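Intimin (Escherichia coli, PDB 1F00) acts as an adhesin of enteropathogenic E. coli that binds its receptor, and carries immunoglobulin-like and C-type lectin-like domains. Local coordinates at residues P116-Q121 with E218-A223; A255-L260 with S274-T279. One frame throughout, in Å; residues are numbered along the deposited sequence.

Contact 1: P116-Q121 with E218-A223; sequences PTVWLQ and ENVFKA
Pro-116 and Val-118 lie beside Ala-223 and Val-220, with CA of Pro-116 6.7 Å from CA of Ala-223 and CA of Val-118 6.8 Å from CA of Val-220, and the two chains pass in opposite senses at a slant. The contact is wholly apolar. It uses every second residue of 116-121. At one end CB of Pro-116 meets CB of Ala-223 at 4.2 Å. In the middle CG1 of Val-118, the branch anti to the backbone N (chi1 -180°), touches CG2 of Val-220 at 4.1 Å, and the two side chains cross at about a right angle. Val-220 works with both branches: its CG1 reaches CB of Leu-120 at 4.4 Å. Trp-119 points away from the helix. Its NE1 bonds back to Pro-116 O at 2.9 Å. The bond is bent, 131° at the hydrogen, and the acceptor lies in the indole plane. Trp-224, just past 218-223, adds a polar link, NE1 to Val-118 O. Strand 118-120 is an outer strand of a mixed sheet and pairs in parallel with strand 184-190, whose Ile-186 also touches Val-220. Helix 214-224 thus covers one face of this sheet, while Phe-221 turns away to meet Tyr-258 of strand 254-259.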
loop_
_atom_site.group_PDB
_atom_site.type_symbol
_atom_site.label_atom_id
_atom_site.label_comp_id
_atom_site.label_asym_id
_atom_site.label_seq_id
_atom_site.Cartn_x
_atom_site.Cartn_y
_atom_site.Cartn_z
ATOM N N PRO A 116 13.477 0.703 2.873
ATOM C CA PRO A 116 14.763 0.981 3.523
ATOM C C PRO A 116 14.546 1.434 4.970
ATOM O O PRO A 116 13.491 1.981 5.299
ATOM C CB PRO A 116 15.355 2.095 2.657
ATOM C CG PRO A 116 14.767 1.825 1.308
ATOM C CD PRO A 116 13.329 1.497 1.641
ATOM N N THR A 117 15.537 1.191 5.827
ATOM C CA THR A 117 15.455 1.586 7.231
ATOM C C THR A 117 16.194 2.900 7.458
ATOM O O THR A 117 16.316 3.373 8.589
ATOM C CB THR A 117 16.049 0.517 8.152
ATOM O OG1 THR A 117 17.406 0.268 7.778
ATOM C CG2 THR A 117 15.242 -0.771 8.051
ATOM N N VAL A 118 16.710 3.463 6.365
ATOM C CA VAL A 118 17.396 4.756 6.377
ATOM C C VAL A 118 16.601 5.558 5.354
ATOM O O VAL A 118 16.517 5.178 4.184
ATOM C CB VAL A 118 18.865 4.635 5.924
ATOM C CG1 VAL A 118 19.533 6.000 5.953
ATOM C CG2 VAL A 118 19.604 3.679 6.839
ATOM N N TRP A 119 15.996 6.654 5.789
ATOM C CA TRP A 119 15.160 7.430 4.881
ATOM C C TRP A 119 15.655 8.793 4.465
ATOM O O TRP A 119 15.941 9.642 5.308
ATOM C CB TRP A 119 13.774 7.682 5.479
ATOM C CG TRP A 119 12.960 6.506 5.886
ATOM C CD1 TRP A 119 13.218 5.186 5.656
ATOM C CD2 TRP A 119 11.717 6.558 6.593
ATOM N NE1 TRP A 119 12.207 4.408 6.181
ATOM C CE2 TRP A 119 11.273 5.229 6.763
ATOM C CE3 TRP A 119 10.934 7.605 7.099
ATOM C CZ2 TRP A 119 10.079 4.915 7.422
ATOM C CZ3 TRP A 119 9.745 7.295 7.754
ATOM C CH2 TRP A 119 9.332 5.957 7.910
ATOM N N LEU A 120 15.740 9.009 3.161
ATOM C CA LEU A 120 16.081 10.328 2.666
ATOM C C LEU A 120 14.732 11.010 2.914
ATOM O O LEU A 120 13.698 10.492 2.484
ATOM C CB LEU A 120 16.362 10.278 1.162
ATOM C CG LEU A 120 16.499 11.622 0.444
ATOM C CD1 LEU A 120 17.669 12.406 1.028
ATOM C CD2 LEU A 120 16.714 11.379 -1.050
ATOM N N GLN A 121 14.706 12.135 3.618
ATOM C CA GLN A 121 13.415 12.781 3.854
ATOM C C GLN A 121 12.747 13.136 2.532
ATOM O O GLN A 121 13.381 13.697 1.635
ATOM C CB GLN A 121 13.556 14.050 4.700
ATOM C CG GLN A 121 12.198 14.550 5.191
ATOM C CD GLN A 121 12.267 15.814 6.037
ATOM O OE1 GLN A 121 11.495 15.976 6.977
ATOM N NE2 GLN A 121 13.176 16.717 5.696
ATOM N N GLU A 218 26.836 7.720 1.633
ATOM C CA GLU A 218 26.937 6.801 0.505
ATOM C C GLU A 218 25.860 5.727 0.649
ATOM O O GLU A 218 25.259 5.294 -0.339
ATOM C CB GLU A 218 28.315 6.143 0.470
ATOM C CG GLU A 218 28.491 5.160 -0.663
ATOM C CD GLU A 218 29.858 4.504 -0.653
ATOM O OE1 GLU A 218 30.105 3.638 -1.523
ATOM O OE2 GLU A 218 30.684 4.857 0.222
ATOM N N ASN A 219 25.610 5.296 1.880
ATOM C CA ASN A 219 24.585 4.285 2.110
ATOM C C ASN A 219 23.204 4.845 1.800
ATOM O O ASN A 219 22.299 4.105 1.404
ATOM C CB ASN A 219 24.666 3.752 3.546
ATOM C CG ASN A 219 25.774 2.718 3.707
ATOM O OD1 ASN A 219 25.845 1.751 2.942
ATOM N ND2 ASN A 219 26.643 2.915 4.695
ATOM N N VAL A 220 23.050 6.158 1.958
ATOM C CA VAL A 220 21.784 6.808 1.654
ATOM C C VAL A 220 21.562 6.736 0.135
ATOM O O VAL A 220 20.485 6.368 -0.328
ATOM C CB VAL A 220 21.802 8.290 2.096
ATOM C CG1 VAL A 220 20.503 8.973 1.689
ATOM C CG2 VAL A 220 22.000 8.377 3.616
ATOM N N PHE A 221 22.588 7.098 -0.629
ATOM C CA PHE A 221 22.519 7.067 -2.092
ATOM C C PHE A 221 22.293 5.621 -2.556
ATOM O O PHE A 221 21.543 5.364 -3.496
ATOM C CB PHE A 221 23.822 7.602 -2.693
ATOM C CG PHE A 221 23.814 7.668 -4.199
ATOM C CD1 PHE A 221 23.321 8.787 -4.857
ATOM C CD2 PHE A 221 24.261 6.590 -4.956
ATOM C CE1 PHE A 221 23.270 8.835 -6.259
ATOM C CE2 PHE A 221 24.216 6.623 -6.357
ATOM C CZ PHE A 221 23.719 7.747 -7.007
ATOM N N LYS A 222 22.945 4.684 -1.880
ATOM C CA LYS A 222 22.818 3.265 -2.201
ATOM C C LYS A 222 21.352 2.830 -2.162
ATOM O O LYS A 222 20.875 2.101 -3.036
ATOM C CB LYS A 222 23.623 2.437 -1.197
ATOM C CG LYS A 222 23.607 0.942 -1.455
ATOM C CD LYS A 222 24.341 0.176 -0.352
ATOM C CE LYS A 222 25.763 0.700 -0.150
ATOM N NZ LYS A 222 26.574 0.671 -1.402
ATOM N N ALA A 223 20.631 3.297 -1.153
ATOM C CA ALA A 223 19.228 2.933 -1.012
ATOM C C ALA A 223 18.271 3.739 -1.889
ATOM O O ALA A 223 17.344 3.176 -2.466
ATOM C CB ALA A 223 18.807 3.057 0.453
#

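Contact 2: A255-L260 with S274-T279; sequences ASTYDL and SNAYAT
Thr-257 and Leu-260 face Ala-276 and Thr-279 where two sheets of the C-type lectin-like domain pack on each other. Strand 254-259 is the middle strand of one antiparallel sheet. Strand 276-281 is an outer strand of the mixed sheet. The two segments touch by side chains alone, as layers and not as paired neighbours, and the touching parts run 59° apart. Two points carry the contact, each made by methyl groups. At the first, CG2 of Thr-257 meets CB of Ala-276 at 4.1 Å. The Thr-257 methyl stands anti to its carbonyl carbon, while OG1 sits between the backbone N and that carbon (chi1 66°). The CA atoms of Thr-257 and Ala-276 are 7.5 Å apart. At the second point, CD1 of Leu-260 touches CG2 of Thr-279 at 4.2 Å. Here the backbones are further apart, with 9.5 Å between CA of Leu-260 and CA of Thr-279, and the longer leucine side chain bridges the difference. All four residues are buried. The hydroxyl of Thr-279 is satisfied by a hydrogen bond with OG of Ser-241, so the threonine joins the two sheets through its methyl and through its oxygen. Around these points Trp-242 packs on Ala-276, Ile-240 on Thr-257, and Pro-188 on both Leu-260 and Thr-279. Buried Asp-259 ties the turn after its strand to the chain at 238-239: OD2 accepts from the backbone N of Val-261, Lys-262 and Ile-239, and OD1 bonds with OG1 of Thr-238, which is consistent with a charged carboxylate. Two small sheets packed with their side chains between them, with helix 214-224 alongside, are consistent with the C-type lectin-like fold.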
loop_
_atom_site.group_PDB
_atom_site.type_symbol
_atom_site.label_atom_id
_atom_site.label_comp_id
_atom_site.label_asym_id
_atom_site.label_seq_id
_atom_site.Cartn_x
_atom_site.Cartn_y
_atom_site.Cartn_z
ATOM N N ALA A 255 37.249 20.025 5.345
ATOM C CA ALA A 255 36.327 18.928 5.588
ATOM C C ALA A 255 36.044 18.224 4.278
ATOM O O ALA A 255 36.360 18.741 3.198
ATOM C CB ALA A 255 35.017 19.452 6.189
ATOM N N SER A 256 35.462 17.035 4.378
ATOM C CA SER A 256 35.103 16.271 3.202
ATOM C C SER A 256 33.616 16.455 2.962
ATOM O O SER A 256 32.898 16.990 3.817
ATOM C CB SER A 256 35.426 14.790 3.404
ATOM O OG SER A 256 36.827 14.592 3.432
ATOM N N THR A 257 33.165 16.030 1.788
ATOM C CA THR A 257 31.760 16.132 1.425
ATOM C C THR A 257 31.345 14.926 0.593
ATOM O O THR A 257 32.186 14.185 0.063
ATOM C CB THR A 257 31.479 17.378 0.556
ATOM O OG1 THR A 257 32.149 17.229 -0.702
ATOM C CG2 THR A 257 31.959 18.663 1.246
ATOM N N TYR A 258 30.037 14.727 0.503
ATOM C CA TYR A 258 29.476 13.669 -0.314
ATOM C C TYR A 258 28.269 14.342 -0.949
ATOM O O TYR A 258 27.596 15.158 -0.312
ATOM C CB TYR A 258 29.037 12.462 0.517
ATOM C CG TYR A 258 28.553 11.318 -0.348
ATOM C CD1 TYR A 258 29.455 10.420 -0.931
ATOM C CD2 TYR A 258 27.193 11.148 -0.608
ATOM C CE1 TYR A 258 29.009 9.378 -1.752
ATOM C CE2 TYR A 258 26.737 10.115 -1.428
ATOM C CZ TYR A 258 27.647 9.233 -1.994
ATOM O OH TYR A 258 27.183 8.212 -2.795
ATOM N N ASP A 259 28.004 14.010 -2.204
ATOM C CA ASP A 259 26.914 14.622 -2.940
ATOM C C ASP A 259 25.772 13.625 -3.115
ATOM O O ASP A 259 25.933 12.603 -3.786
ATOM C CB ASP A 259 27.460 15.082 -4.298
ATOM C CG ASP A 259 26.552 16.058 -5.003
ATOM O OD1 ASP A 259 27.082 17.032 -5.588
ATOM O OD2 ASP A 259 25.319 15.852 -4.990
ATOM N N LEU A 260 24.622 13.927 -2.511
ATOM C CA LEU A 260 23.467 13.046 -2.594
ATOM C C LEU A 260 22.863 12.960 -3.993
ATOM O O LEU A 260 21.922 12.194 -4.219
ATOM C CB LEU A 260 22.400 13.461 -1.573
ATOM C CG LEU A 260 22.766 13.141 -0.114
ATOM C CD1 LEU A 260 21.692 13.675 0.820
ATOM C CD2 LEU A 260 22.921 11.633 0.061
ATOM N N SER A 274 31.342 28.834 2.545
ATOM C CA SER A 274 30.052 28.179 2.318
ATOM C C SER A 274 30.156 27.332 1.047
ATOM O O SER A 274 29.574 27.648 0.003
ATOM C CB SER A 274 28.945 29.230 2.193
ATOM O OG SER A 274 29.305 30.235 1.264
ATOM N N ASN A 275 30.905 26.242 1.168
ATOM C CA ASN A 275 31.181 25.314 0.080
ATOM C C ASN A 275 30.223 24.129 -0.034
ATOM O O ASN A 275 30.281 23.378 -1.004
ATOM C CB ASN A 275 32.616 24.793 0.228
ATOM C CG ASN A 275 33.659 25.838 -0.132
ATOM O OD1 ASN A 275 34.758 25.868 0.435
ATOM N ND2 ASN A 275 33.324 26.693 -1.092
ATOM N N ALA A 276 29.340 23.954 0.941
ATOM C CA ALA A 276 28.418 22.830 0.883
ATOM C C ALA A 276 27.120 23.077 1.626
ATOM O O ALA A 276 26.985 24.062 2.346
ATOM C CB ALA A 276 29.102 21.577 1.433
ATOM N N TYR A 277 26.164 22.173 1.427
ATOM C CA TYR A 277 24.869 22.258 2.085
ATOM C C TYR A 277 24.926 21.528 3.415
ATOM O O TYR A 277 25.759 20.642 3.608
ATOM C CB TYR A 277 23.783 21.623 1.219
ATOM C CG TYR A 277 23.502 22.390 -0.040
ATOM C CD1 TYR A 277 24.092 22.028 -1.251
ATOM C CD2 TYR A 277 22.672 23.512 -0.017
ATOM C CE1 TYR A 277 23.860 22.768 -2.412
ATOM C CE2 TYR A 277 22.439 24.262 -1.169
ATOM C CZ TYR A 277 23.035 23.883 -2.360
ATOM O OH TYR A 277 22.807 24.625 -3.494
ATOM N N ALA A 278 24.046 21.914 4.334
ATOM C CA ALA A 278 23.988 21.264 5.623
ATOM C C ALA A 278 22.949 20.157 5.512
ATOM O O ALA A 278 21.758 20.422 5.316
ATOM C CB ALA A 278 23.591 22.257 6.711
ATOM N N THR A 279 23.411 18.915 5.587
ATOM C CA THR A 279 22.520 17.770 5.537
ATOM C C THR A 279 22.600 17.137 6.915
ATOM O O THR A 279 23.668 16.725 7.363
ATOM C CB THR A 279 22.935 16.754 4.444
ATOM O OG1 THR A 279 22.613 17.293 3.157
ATOM C CG2 THR A 279 22.183 15.436 4.621
#

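In the fold
Both contacts join the mixed sheet of strands 118-120, 184-190 and 276-281 to something packed on it, and their centres are 16 Å apart. Contact 1 brings in helix 214-224 and is only partly buried. Contact 2 brings in a second sheet and is fully buried, yet covers less area, 106 against 200 Å². Both are apolar across their segments, and each has one polar link beside it: an indole N-H to a strand carbonyl in contact 1, a pair of hydroxyls in contact 2. The two also meet directly: CG1 of Val-220 lies 3.9 Å from CD2 of Leu-260. Helix and sheets therefore share one continuous packed region.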